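Local coordinates for protein Lpg2148(MvcA) (Legionella pneumophila subsp. pneumophila str. Philadelphia 1, PDB 6K11) that probably acts as a deamidase-related Legionella effector that removes ubiquitin from the ubiquitin-conjugating enzyme UBE2N and so controls its activity, at residues Gln17-Met22 with Glu345-Ile350; Asn76-Leu81 with Asn119-Phe124; Glu125-Asp130 with Arg326-Ile331; Ile300-Phe305 with Ala312-His317. All coordinates share one frame; numbering follows the deposited sequence.

Interaction 1 of 4, residues Gln17-Met22 with Glu345-Ile350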
# COMPACT_ATOMS: atom_id res chain seq x y z
N GLN A 17 6.99 -17.93 -8.43
CA GLN A 17 7.18 -19.02 -7.47
C GLN A 17 8.65 -19.40 -7.35
O GLN A 17 9.14 -19.67 -6.24
CB GLN A 17 6.39 -20.27 -7.87
CG GLN A 17 4.89 -20.21 -7.71
CD GLN A 17 4.21 -21.42 -8.30
OE1 GLN A 17 4.75 -22.08 -9.19
NE2 GLN A 17 3.01 -21.72 -7.82
N SER A 18 9.37 -19.46 -8.48
CA SER A 18 10.74 -19.94 -8.47
C SER A 18 11.75 -18.86 -8.08
O SER A 18 12.72 -19.16 -7.39
CB SER A 18 11.10 -20.54 -9.85
OG SER A 18 10.45 -21.79 -10.03
N TYR A 19 11.53 -17.59 -8.49
CA TYR A 19 12.63 -16.63 -8.50
C TYR A 19 12.45 -15.41 -7.60
O TYR A 19 13.40 -14.62 -7.50
CB TYR A 19 12.88 -16.13 -9.93
CG TYR A 19 13.23 -17.25 -10.89
CD1 TYR A 19 14.30 -18.10 -10.64
CD2 TYR A 19 12.47 -17.46 -12.05
CE1 TYR A 19 14.62 -19.13 -11.52
CE2 TYR A 19 12.77 -18.49 -12.92
CZ TYR A 19 13.85 -19.31 -12.67
OH TYR A 19 14.14 -20.31 -13.57
N GLY A 20 11.29 -15.23 -6.97
CA GLY A 20 11.07 -14.15 -6.01
C GLY A 20 11.56 -12.77 -6.40
O GLY A 20 11.10 -12.17 -7.38
N VAL A 21 12.52 -12.25 -5.61
CA VAL A 21 13.00 -10.89 -5.78
C VAL A 21 13.64 -10.65 -7.15
O VAL A 21 13.68 -9.51 -7.62
CB VAL A 21 14.00 -10.54 -4.64
CG1 VAL A 21 15.27 -11.38 -4.75
CG2 VAL A 21 14.32 -9.05 -4.62
N MET A 22 14.13 -11.71 -7.81
CA MET A 22 14.78 -11.53 -9.11
C MET A 22 13.80 -11.02 -10.17
O MET A 22 14.24 -10.49 -11.20
CB MET A 22 15.40 -12.85 -9.59
CG MET A 22 16.49 -13.44 -8.70
SD MET A 22 17.17 -14.99 -9.27
CE MET A 22 18.41 -14.40 -10.51
N GLU A 345 12.26 -11.96 -21.43
CA GLU A 345 13.46 -11.16 -21.19
C GLU A 345 13.86 -11.18 -19.72
O GLU A 345 15.05 -11.18 -19.40
CB GLU A 345 13.25 -9.73 -21.65
CG GLU A 345 13.34 -9.58 -23.17
CD GLU A 345 12.76 -8.28 -23.68
OE1 GLU A 345 12.24 -7.48 -22.86
OE2 GLU A 345 12.82 -8.06 -24.91
N THR A 346 12.89 -11.23 -18.81
CA THR A 346 13.23 -11.40 -17.40
C THR A 346 13.85 -12.77 -17.16
O THR A 346 14.83 -12.89 -16.41
CB THR A 346 11.97 -11.20 -16.57
OG1 THR A 346 11.47 -9.89 -16.84
CG2 THR A 346 12.27 -11.35 -15.08
N GLN A 347 13.32 -13.82 -17.81
CA GLN A 347 13.88 -15.16 -17.68
C GLN A 347 15.32 -15.21 -18.16
O GLN A 347 16.15 -15.90 -17.56
CB GLN A 347 13.01 -16.17 -18.43
CG GLN A 347 13.49 -17.62 -18.32
CD GLN A 347 13.27 -18.21 -16.93
OE1 GLN A 347 12.13 -18.35 -16.48
NE2 GLN A 347 14.36 -18.53 -16.23
N GLU A 348 15.63 -14.50 -19.26
CA GLU A 348 17.00 -14.45 -19.76
C GLU A 348 17.94 -13.76 -18.77
O GLU A 348 19.09 -14.18 -18.59
CB GLU A 348 17.02 -13.74 -21.13
CG GLU A 348 16.22 -14.50 -22.21
CD GLU A 348 16.10 -13.75 -23.55
OE1 GLU A 348 16.96 -12.88 -23.85
OE2 GLU A 348 15.15 -14.04 -24.31
N PHE A 349 17.46 -12.69 -18.13
CA PHE A 349 18.25 -12.05 -17.07
C PHE A 349 18.52 -13.02 -15.92
O PHE A 349 19.65 -13.12 -15.43
CB PHE A 349 17.50 -10.81 -16.57
CG PHE A 349 17.95 -10.28 -15.23
CD1 PHE A 349 19.10 -9.52 -15.11
CD2 PHE A 349 17.17 -10.50 -14.09
CE1 PHE A 349 19.50 -9.02 -13.88
CE2 PHE A 349 17.56 -9.99 -12.86
CZ PHE A 349 18.72 -9.26 -12.75
N ILE A 350 17.50 -13.77 -15.51
CA ILE A 350 17.66 -14.76 -14.44
C ILE A 350 18.62 -15.86 -14.87
O ILE A 350 19.49 -16.28 -14.09
CB ILE A 350 16.28 -15.35 -14.05
CG1 ILE A 350 15.48 -14.30 -13.26
CG2 ILE A 350 16.45 -16.66 -13.26
CD1 ILE A 350 13.94 -14.48 -13.37
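Y19 and Q347 supply the polar link between the two segments. The side-chain amide of Q347 reaches the phenol oxygen at about a right angle to the tyrosine, its NE2 donating to Y19 OH over 3.2 Å in a fairly straight bond (163° at the hydrogen). The acceptor lies close to the amide plane. The same NE2 also serves D351 OD1, so the amide nitrogen bridges the next turn of its own helix and the tyrosine.

A CH-pi contact follows one helical turn further along. The methyl CG2 of I350 stands over one face of the Y19 ring, 3.6 Å from I350 CG2 to the centroid of the Y19 ring and only 16° off its normal. With CG1 beside the backbone N (chi1 -73°), the branch methyl CG2 is anti to that N and is the one carried over the ring. The second methyl, CD1, settles near Y19 CD2 and CG, toward the end of the ring next to CB. S18 CB sits over the opposite face, so the phenol is held between aliphatic groups.

Apolar packing completes the join. M22 CB approaches I350 CG1 at 3.9 Å, and the M22 chain, bent at its last torsion, lays CE beside CA and CG1 of I350. At the margin, the edge of the F349 ring meets a backbone oxygen, with M22 O 3.7 Å from F349 CE2.

M15 of helix 4-19 extends the patch, while P358 and V362 of helix 358-381 touch Y19 and M22. The whole is ordinary helix-end packing: G20, with positive phi, is the first residue after helix 4-19 to leave helical angles, and the turn that follows carries M22 to helix 336-351.

Interaction 2 of 4, residues Asn76-Leu81 with Asn119-Phe124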
# COMPACT_ATOMS: atom_id res chain seq x y z
N ASN A 76 3.05 -2.82 -9.00
CA ASN A 76 3.89 -2.11 -9.97
C ASN A 76 4.65 -3.09 -10.85
O ASN A 76 4.78 -2.86 -12.06
CB ASN A 76 4.87 -1.17 -9.25
CG ASN A 76 4.21 0.07 -8.66
OD1 ASN A 76 3.05 0.37 -8.92
ND2 ASN A 76 4.97 0.82 -7.88
N ASP A 77 5.14 -4.19 -10.27
CA ASP A 77 5.84 -5.22 -11.03
C ASP A 77 4.92 -5.93 -12.01
O ASP A 77 5.30 -6.19 -13.15
CB ASP A 77 6.45 -6.26 -10.09
CG ASP A 77 7.69 -5.77 -9.37
OD1 ASP A 77 8.16 -4.65 -9.67
OD2 ASP A 77 8.18 -6.51 -8.47
N VAL A 78 3.73 -6.33 -11.54
CA VAL A 78 2.77 -6.98 -12.43
C VAL A 78 2.44 -6.06 -13.61
O VAL A 78 2.43 -6.49 -14.77
CB VAL A 78 1.50 -7.39 -11.65
CG1 VAL A 78 0.41 -7.84 -12.60
CG2 VAL A 78 1.84 -8.53 -10.67
N CYS A 79 2.21 -4.78 -13.33
CA CYS A 79 1.83 -3.85 -14.39
C CYS A 79 2.97 -3.63 -15.38
O CYS A 79 2.74 -3.56 -16.60
CB CYS A 79 1.39 -2.52 -13.79
SG CYS A 79 -0.24 -2.56 -12.97
N GLU A 80 4.20 -3.51 -14.88
CA GLU A 80 5.34 -3.33 -15.77
C GLU A 80 5.56 -4.56 -16.64
O GLU A 80 5.87 -4.45 -17.84
CB GLU A 80 6.58 -3.01 -14.96
CG GLU A 80 7.79 -2.62 -15.77
CD GLU A 80 8.39 -1.31 -15.30
OE1 GLU A 80 9.64 -1.20 -15.29
OE2 GLU A 80 7.62 -0.39 -14.95
N LEU A 81 5.42 -5.76 -16.06
CA LEU A 81 5.62 -6.96 -16.86
C LEU A 81 4.54 -7.12 -17.92
O LEU A 81 4.84 -7.46 -19.07
CB LEU A 81 5.67 -8.19 -15.95
CG LEU A 81 6.98 -8.32 -15.17
CD1 LEU A 81 6.83 -9.36 -14.06
CD2 LEU A 81 8.11 -8.70 -16.14
N ASN A 119 -7.94 -9.63 -23.18
CA ASN A 119 -7.17 -9.91 -21.97
C ASN A 119 -7.15 -8.63 -21.14
O ASN A 119 -6.69 -7.60 -21.63
CB ASN A 119 -5.75 -10.36 -22.28
CG ASN A 119 -5.72 -11.59 -23.14
OD1 ASN A 119 -5.85 -12.71 -22.64
ND2 ASN A 119 -5.55 -11.40 -24.44
N LEU A 120 -7.63 -8.71 -19.91
CA LEU A 120 -7.88 -7.54 -19.08
C LEU A 120 -7.01 -7.57 -17.83
O LEU A 120 -6.88 -8.62 -17.19
CB LEU A 120 -9.35 -7.45 -18.67
CG LEU A 120 -10.36 -7.27 -19.81
CD1 LEU A 120 -11.78 -7.49 -19.31
CD2 LEU A 120 -10.19 -5.89 -20.41
N LEU A 121 -6.46 -6.42 -17.47
CA LEU A 121 -5.75 -6.22 -16.22
C LEU A 121 -6.48 -5.14 -15.43
O LEU A 121 -6.70 -4.04 -15.95
CB LEU A 121 -4.29 -5.82 -16.45
CG LEU A 121 -3.48 -5.43 -15.20
CD1 LEU A 121 -3.29 -6.62 -14.28
CD2 LEU A 121 -2.13 -4.84 -15.57
N ILE A 122 -6.86 -5.47 -14.21
CA ILE A 122 -7.51 -4.52 -13.30
C ILE A 122 -6.57 -4.28 -12.13
O ILE A 122 -6.04 -5.24 -11.54
CB ILE A 122 -8.87 -5.04 -12.81
CG1 ILE A 122 -9.68 -5.63 -13.97
CG2 ILE A 122 -9.62 -3.93 -12.08
CD1 ILE A 122 -10.86 -6.45 -13.49
N ARG A 123 -6.35 -3.02 -11.79
CA ARG A 123 -5.58 -2.67 -10.61
C ARG A 123 -6.54 -2.05 -9.60
O ARG A 123 -7.33 -1.18 -9.95
CB ARG A 123 -4.45 -1.69 -10.95
CG ARG A 123 -3.62 -1.32 -9.72
CD ARG A 123 -2.32 -0.59 -10.05
NE ARG A 123 -1.57 -0.26 -8.82
CZ ARG A 123 -0.25 -0.10 -8.76
NH1 ARG A 123 0.50 -0.27 -9.85
NH2 ARG A 123 0.33 0.18 -7.61
N PHE A 124 -6.47 -2.53 -8.35
CA PHE A 124 -7.34 -2.06 -7.28
C PHE A 124 -6.54 -1.34 -6.22
O PHE A 124 -5.39 -1.70 -5.93
CB PHE A 124 -8.08 -3.21 -6.59
CG PHE A 124 -9.07 -3.91 -7.45
CD1 PHE A 124 -8.68 -4.96 -8.26
CD2 PHE A 124 -10.41 -3.53 -7.43
CE1 PHE A 124 -9.61 -5.62 -9.06
CE2 PHE A 124 -11.34 -4.19 -8.22
CZ PHE A 124 -10.93 -5.24 -9.03
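C79 and V78 meet L121 in the tightly packed half of this contact, where helix 76-81 lies against strand 120-124. L121 CG is placed opposite its own backbone N (chi1 173°), which carries both methyls out from the sheet toward the helix. One of them, CD2, comes within 3.9 Å of C79 SG. The other, CD1, reaches V78 CG1 at 4.2 Å. All three side chains are buried, and the contacts between them are purely apolar.

Two residues along the strand the character changes. N76 is exposed and its CB points away from the strand, yet its amide turns back to receive R123, whose chain runs extended from CG to NE. Both terminal nitrogens address one oxygen: NH1 gives a bond of 2.8 Å to N76 OD1, and NH2 one of 3.0 Å to that same OD1. The oxygen lies in the guanidinium plane, at its end. Relative to the amide, the two donors differ, since NH1 lies in the carbonyl plane whereas NH2 stands 41° above it, the planes of the two groups being inclined by 50°. This forked grip should fix the arginine tip. At the boundary between the two halves, C79 SG lies 4.1 Å from R123 CD on the stem and 3.9 Å from R123 NH1, oblique to the guanidinium.

Segment 76-81, part of helix 71-83, runs roughly antiparallel to strand 120-124 across one face of the sheet, the two segment axes 10.3 Å apart. V78 continues onto T235 of strand 228-238, L81 packs on T346 of helix 336-351, and I122 and F124 point to the other face, toward residues of the flanking strands 228-238 and 325-333.

Interaction 3 of 4, residues Glu125-Asp130 with Arg326-Ile331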
# COMPACT_ATOMS: atom_id res chain seq x y z
N GLU A 125 -7.18 -0.36 -5.58
CA GLU A 125 -6.63 0.31 -4.41
C GLU A 125 -7.70 0.36 -3.34
O GLU A 125 -8.85 0.73 -3.61
CB GLU A 125 -6.14 1.72 -4.77
CG GLU A 125 -5.45 2.45 -3.63
CD GLU A 125 -4.00 2.02 -3.44
OE1 GLU A 125 -3.40 1.44 -4.39
OE2 GLU A 125 -3.45 2.27 -2.33
N ILE A 126 -7.35 -0.05 -2.12
CA ILE A 126 -8.25 0.02 -0.98
C ILE A 126 -7.74 1.13 -0.07
O ILE A 126 -6.58 1.10 0.34
CB ILE A 126 -8.33 -1.31 -0.21
CG1 ILE A 126 -8.49 -2.50 -1.15
CG2 ILE A 126 -9.43 -1.26 0.86
CD1 ILE A 126 -9.87 -2.66 -1.69
N ASP A 127 -8.61 2.09 0.24
CA ASP A 127 -8.30 3.18 1.15
C ASP A 127 -9.07 3.01 2.44
O ASP A 127 -10.19 2.49 2.45
CB ASP A 127 -8.67 4.54 0.54
CG ASP A 127 -7.86 4.89 -0.68
OD1 ASP A 127 -6.69 4.44 -0.74
OD2 ASP A 127 -8.38 5.60 -1.57
N ARG A 128 -8.48 3.47 3.54
CA ARG A 128 -9.21 3.55 4.80
C ARG A 128 -9.37 5.01 5.19
O ARG A 128 -8.52 5.85 4.88
CB ARG A 128 -8.49 2.79 5.91
CG ARG A 128 -7.11 3.32 6.21
CD ARG A 128 -6.43 2.41 7.20
NE ARG A 128 -5.39 3.10 7.94
CZ ARG A 128 -4.12 3.17 7.55
NH1 ARG A 128 -3.74 2.58 6.42
NH2 ARG A 128 -3.25 3.82 8.31
N GLU A 129 -10.47 5.31 5.87
CA GLU A 129 -10.77 6.67 6.29
C GLU A 129 -10.20 6.90 7.69
O GLU A 129 -10.59 6.22 8.64
CB GLU A 129 -12.28 6.93 6.27
CG GLU A 129 -12.64 8.41 6.30
CD GLU A 129 -14.13 8.62 6.46
OE1 GLU A 129 -14.78 7.77 7.11
OE2 GLU A 129 -14.66 9.63 5.94
N ASP A 130 -9.27 7.84 7.79
CA ASP A 130 -8.44 7.99 8.98
C ASP A 130 -8.35 9.47 9.37
O ASP A 130 -7.28 10.08 9.30
CB ASP A 130 -7.05 7.41 8.72
CG ASP A 130 -6.18 7.36 9.95
OD1 ASP A 130 -6.72 7.11 11.05
OD2 ASP A 130 -4.96 7.55 9.81
N ARG A 326 -12.90 2.01 1.28
CA ARG A 326 -13.47 2.20 -0.04
C ARG A 326 -12.57 1.53 -1.06
O ARG A 326 -11.36 1.42 -0.87
CB ARG A 326 -13.64 3.69 -0.38
CG ARG A 326 -12.35 4.45 -0.51
CD ARG A 326 -12.61 5.82 -1.11
NE ARG A 326 -11.37 6.54 -1.33
CZ ARG A 326 -11.26 7.86 -1.37
NH1 ARG A 326 -12.34 8.62 -1.21
NH2 ARG A 326 -10.08 8.42 -1.58
N VAL A 327 -13.19 1.09 -2.16
CA VAL A 327 -12.52 0.34 -3.21
C VAL A 327 -12.58 1.16 -4.49
O VAL A 327 -13.65 1.63 -4.87
CB VAL A 327 -13.17 -1.04 -3.42
CG1 VAL A 327 -12.37 -1.87 -4.41
CG2 VAL A 327 -13.35 -1.77 -2.09
N LYS A 328 -11.43 1.34 -5.14
CA LYS A 328 -11.35 1.99 -6.43
C LYS A 328 -10.51 1.13 -7.36
O LYS A 328 -9.70 0.32 -6.91
CB LYS A 328 -10.77 3.42 -6.34
CG LYS A 328 -9.49 3.53 -5.55
CD LYS A 328 -9.16 4.99 -5.14
CE LYS A 328 -7.69 5.08 -4.71
NZ LYS A 328 -7.32 6.29 -3.93
N PHE A 329 -10.72 1.31 -8.66
CA PHE A 329 -10.14 0.42 -9.65
C PHE A 329 -9.87 1.18 -10.94
O PHE A 329 -10.46 2.23 -11.21
CB PHE A 329 -11.05 -0.77 -9.95
CG PHE A 329 -12.29 -0.39 -10.71
CD1 PHE A 329 -12.30 -0.40 -12.10
CD2 PHE A 329 -13.43 0.02 -10.04
CE1 PHE A 329 -13.42 -0.02 -12.81
CE2 PHE A 329 -14.57 0.40 -10.74
CZ PHE A 329 -14.56 0.38 -12.14
N LYS A 330 -8.98 0.62 -11.74
CA LYS A 330 -8.73 1.07 -13.09
C LYS A 330 -8.39 -0.16 -13.92
O LYS A 330 -7.86 -1.15 -13.40
CB LYS A 330 -7.61 2.11 -13.13
CG LYS A 330 -6.27 1.60 -12.65
CD LYS A 330 -5.18 2.59 -13.02
CE LYS A 330 -4.39 3.05 -11.84
NZ LYS A 330 -3.77 4.39 -12.06
N ILE A 331 -8.71 -0.11 -15.21
CA ILE A 331 -8.68 -1.31 -16.03
C ILE A 331 -8.07 -0.99 -17.39
O ILE A 331 -8.22 0.12 -17.91
CB ILE A 331 -10.11 -1.91 -16.15
CG1 ILE A 331 -10.08 -3.21 -16.94
CG2 ILE A 331 -11.08 -0.89 -16.74
CD1 ILE A 331 -11.38 -3.99 -16.90
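D127, R326 and K328 form a salt-bridge network centred on a single carboxylate oxygen, D127 OD2. K328 NZ approaches D127 OD2 at 2.7 Å on the syn lone pair, and R326 NE comes to the same OD2 at 3.1 Å along the anti lone pair. R326 NH2 adds a longer bond of 3.3 Å to D127 OD2, also from the anti side but 32° out of the carboxylate plane. Three donors therefore hold one oxygen of a buried aspartate, which would be expected to favour its ionised form.

The long side chains get there by a shared first torsion: in both R326 and K328, CG sits between the backbone N and carbonyl carbon (chi1 66° and 49°), after which each chain runs extended. K328 lies alongside E125 on its way, with E125 CG 3.6 Å from K328 CE, and crosses D127 at about a right angle. W228 makes a cation-pi contact with R326 from outside the pair.

Beneath the salt bridges, antiparallel backbone pairing sets the register. E125 with K328 and D127 with R326 are hydrogen-bonded pairs, each joined by two bonds, such as E125 N to K328 O at 2.9 Å. Between them I126 and V327 form a non-hydrogen-bonded pair, their side chains on the other face, where I126 CD1 rests 3.6 Å from V327 CG2.

Strand 120-129 is flanked here by strand 325-333 on one side and by strand 228-238 on the other, the latter bonding to I126 and R128 through its backbone. Further along strand 325-333, F329 and I331 pack against helix 104-111.

Interaction 4 of 4, residues Ile300-Phe305 with Ala312-His317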
# COMPACT_ATOMS: atom_id res chain seq x y z
N ILE A 300 -14.05 -10.17 5.51
CA ILE A 300 -13.85 -10.13 4.06
C ILE A 300 -12.42 -9.75 3.72
O ILE A 300 -11.79 -10.33 2.81
CB ILE A 300 -14.85 -9.15 3.41
CG1 ILE A 300 -16.29 -9.63 3.64
CG2 ILE A 300 -14.55 -9.02 1.90
CD1 ILE A 300 -17.29 -8.76 2.91
N TYR A 301 -11.89 -8.74 4.42
CA TYR A 301 -10.51 -8.32 4.25
C TYR A 301 -9.55 -9.50 4.47
O TYR A 301 -8.66 -9.75 3.65
CB TYR A 301 -10.21 -7.18 5.22
CG TYR A 301 -8.99 -6.34 4.88
CD1 TYR A 301 -7.71 -6.75 5.26
CD2 TYR A 301 -9.12 -5.11 4.23
CE1 TYR A 301 -6.59 -5.97 4.96
CE2 TYR A 301 -8.00 -4.32 3.94
CZ TYR A 301 -6.75 -4.76 4.32
OH TYR A 301 -5.64 -3.99 4.03
N ALA A 302 -9.75 -10.25 5.56
CA ALA A 302 -8.89 -11.39 5.84
C ALA A 302 -9.07 -12.49 4.80
O ALA A 302 -8.08 -13.07 4.32
CB ALA A 302 -9.17 -11.92 7.25
N GLU A 303 -10.32 -12.80 4.43
CA GLU A 303 -10.57 -13.83 3.42
C GLU A 303 -9.84 -13.53 2.12
O GLU A 303 -9.23 -14.42 1.51
CB GLU A 303 -12.07 -13.98 3.16
CG GLU A 303 -12.45 -15.04 2.10
CD GLU A 303 -13.97 -15.09 1.80
OE1 GLU A 303 -14.74 -14.25 2.34
OE2 GLU A 303 -14.39 -15.97 1.03
N PHE A 304 -9.90 -12.27 1.66
CA PHE A 304 -9.32 -11.97 0.35
C PHE A 304 -7.82 -11.71 0.41
O PHE A 304 -7.11 -12.02 -0.56
CB PHE A 304 -10.03 -10.77 -0.27
CG PHE A 304 -11.38 -11.11 -0.90
CD1 PHE A 304 -11.91 -12.39 -0.78
CD2 PHE A 304 -12.11 -10.13 -1.57
CE1 PHE A 304 -13.15 -12.71 -1.37
CE2 PHE A 304 -13.34 -10.44 -2.16
CZ PHE A 304 -13.86 -11.73 -2.06
N PHE A 305 -7.30 -11.13 1.50
CA PHE A 305 -5.96 -10.53 1.47
C PHE A 305 -4.97 -11.13 2.47
O PHE A 305 -3.80 -10.73 2.46
CB PHE A 305 -6.05 -9.01 1.70
CG PHE A 305 -7.07 -8.30 0.83
CD1 PHE A 305 -7.17 -8.58 -0.53
CD2 PHE A 305 -7.92 -7.34 1.37
CE1 PHE A 305 -8.12 -7.95 -1.33
CE2 PHE A 305 -8.85 -6.68 0.57
CZ PHE A 305 -8.95 -6.99 -0.79
N ALA A 312 -8.00 -16.60 9.75
CA ALA A 312 -8.66 -16.45 11.05
C ALA A 312 -7.98 -15.43 11.97
O ALA A 312 -8.62 -14.96 12.92
CB ALA A 312 -8.71 -17.81 11.77
N PHE A 313 -6.71 -15.10 11.74
CA PHE A 313 -5.95 -14.20 12.59
C PHE A 313 -5.68 -12.84 11.96
O PHE A 313 -5.46 -11.87 12.70
CB PHE A 313 -4.59 -14.81 12.96
CG PHE A 313 -4.59 -16.31 13.00
CD1 PHE A 313 -5.42 -16.98 13.89
CD2 PHE A 313 -3.78 -17.05 12.15
CE1 PHE A 313 -5.44 -18.37 13.94
CE2 PHE A 313 -3.79 -18.43 12.19
CZ PHE A 313 -4.63 -19.10 13.09
N PHE A 314 -5.68 -12.76 10.62
CA PHE A 314 -5.17 -11.59 9.89
C PHE A 314 -5.82 -10.30 10.38
O PHE A 314 -5.14 -9.29 10.57
CB PHE A 314 -5.43 -11.79 8.40
CG PHE A 314 -4.63 -10.89 7.50
CD1 PHE A 314 -3.24 -10.94 7.50
CD2 PHE A 314 -5.26 -10.03 6.62
CE1 PHE A 314 -2.50 -10.11 6.65
CE2 PHE A 314 -4.52 -9.20 5.76
CZ PHE A 314 -3.14 -9.25 5.79
N CYS A 315 -7.13 -10.32 10.59
CA CYS A 315 -7.87 -9.16 11.05
C CYS A 315 -8.53 -9.41 12.40
O CYS A 315 -9.59 -8.83 12.70
CB CYS A 315 -8.91 -8.75 10.01
SG CYS A 315 -8.18 -8.32 8.44
N ALA A 316 -7.93 -10.26 13.23
CA ALA A 316 -8.47 -10.56 14.55
C ALA A 316 -7.95 -9.56 15.58
O ALA A 316 -6.83 -9.07 15.47
CB ALA A 316 -8.10 -11.98 14.97
N HIS A 317 -8.80 -9.26 16.57
CA HIS A 317 -8.46 -8.46 17.74
C HIS A 317 -7.81 -7.12 17.40
O HIS A 317 -8.44 -6.28 16.74
CB HIS A 317 -7.58 -9.29 18.67
CG HIS A 317 -8.21 -10.59 19.06
ND1 HIS A 317 -9.55 -10.70 19.39
CD2 HIS A 317 -7.71 -11.85 19.13
CE1 HIS A 317 -9.84 -11.96 19.67
NE2 HIS A 317 -8.74 -12.68 19.52
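A302 and F314 bring the backbones closest, 5.5 Å between their CA atoms, where the final turns of helix 294-305 face a type I beta turn running from F313 to A316. The two middle residues of that turn, F314 and C315, send their side chains back to the helix. A302 presents a methyl to both: A302 CB is 3.9 Å from F314 CB and equally far from C315 SG.

Y301 flanks this point. The sulfur of C315 lies 3.6 Å from Y301 CD1 and meets the ring obliquely, a Cys sulfur-aromatic contact. F314 comes to the edge of the same ring, with its CE2 3.9 Å from Y301 CE1. The F314 ring swings out anti to N (chi1 -163°) and extends along the helix until its CZ stands 3.7 Å from the carbonyl oxygen F305 O. That oxygen accepts a hydrogen bond from Q253 NE2.

F305 CD2 covers one face of the Y301 ring, and the Y301 hydroxyl is hydrogen-bonded to Y255 and S231; Y255 also meets F314 edge-to-face. The arrangement is a helix C-terminus with the following loop folded back upon it, packed through aromatic, methyl and sulfur contacts.

Followed from the N terminus, the chain first offers 17-22, whose partner at 345-350 comes only near the end; interaction 1 thus closes the longest loop, and the other three contacts fall within it. Interaction 2 closes a short loop, bringing helix 71-83 onto strand 120-129. The same strand then opens interaction 3, which follows interaction 2 in series and is closed by strand 325-333; within that span lies interaction 4, a short local closure. None of the loops cross. Interactions 2 and 3 meet through R123 N and K330 O in the shared sheet. Interactions 1 and 2 touch where helix 71-83, itself lying on the sheet, meets helix 336-351.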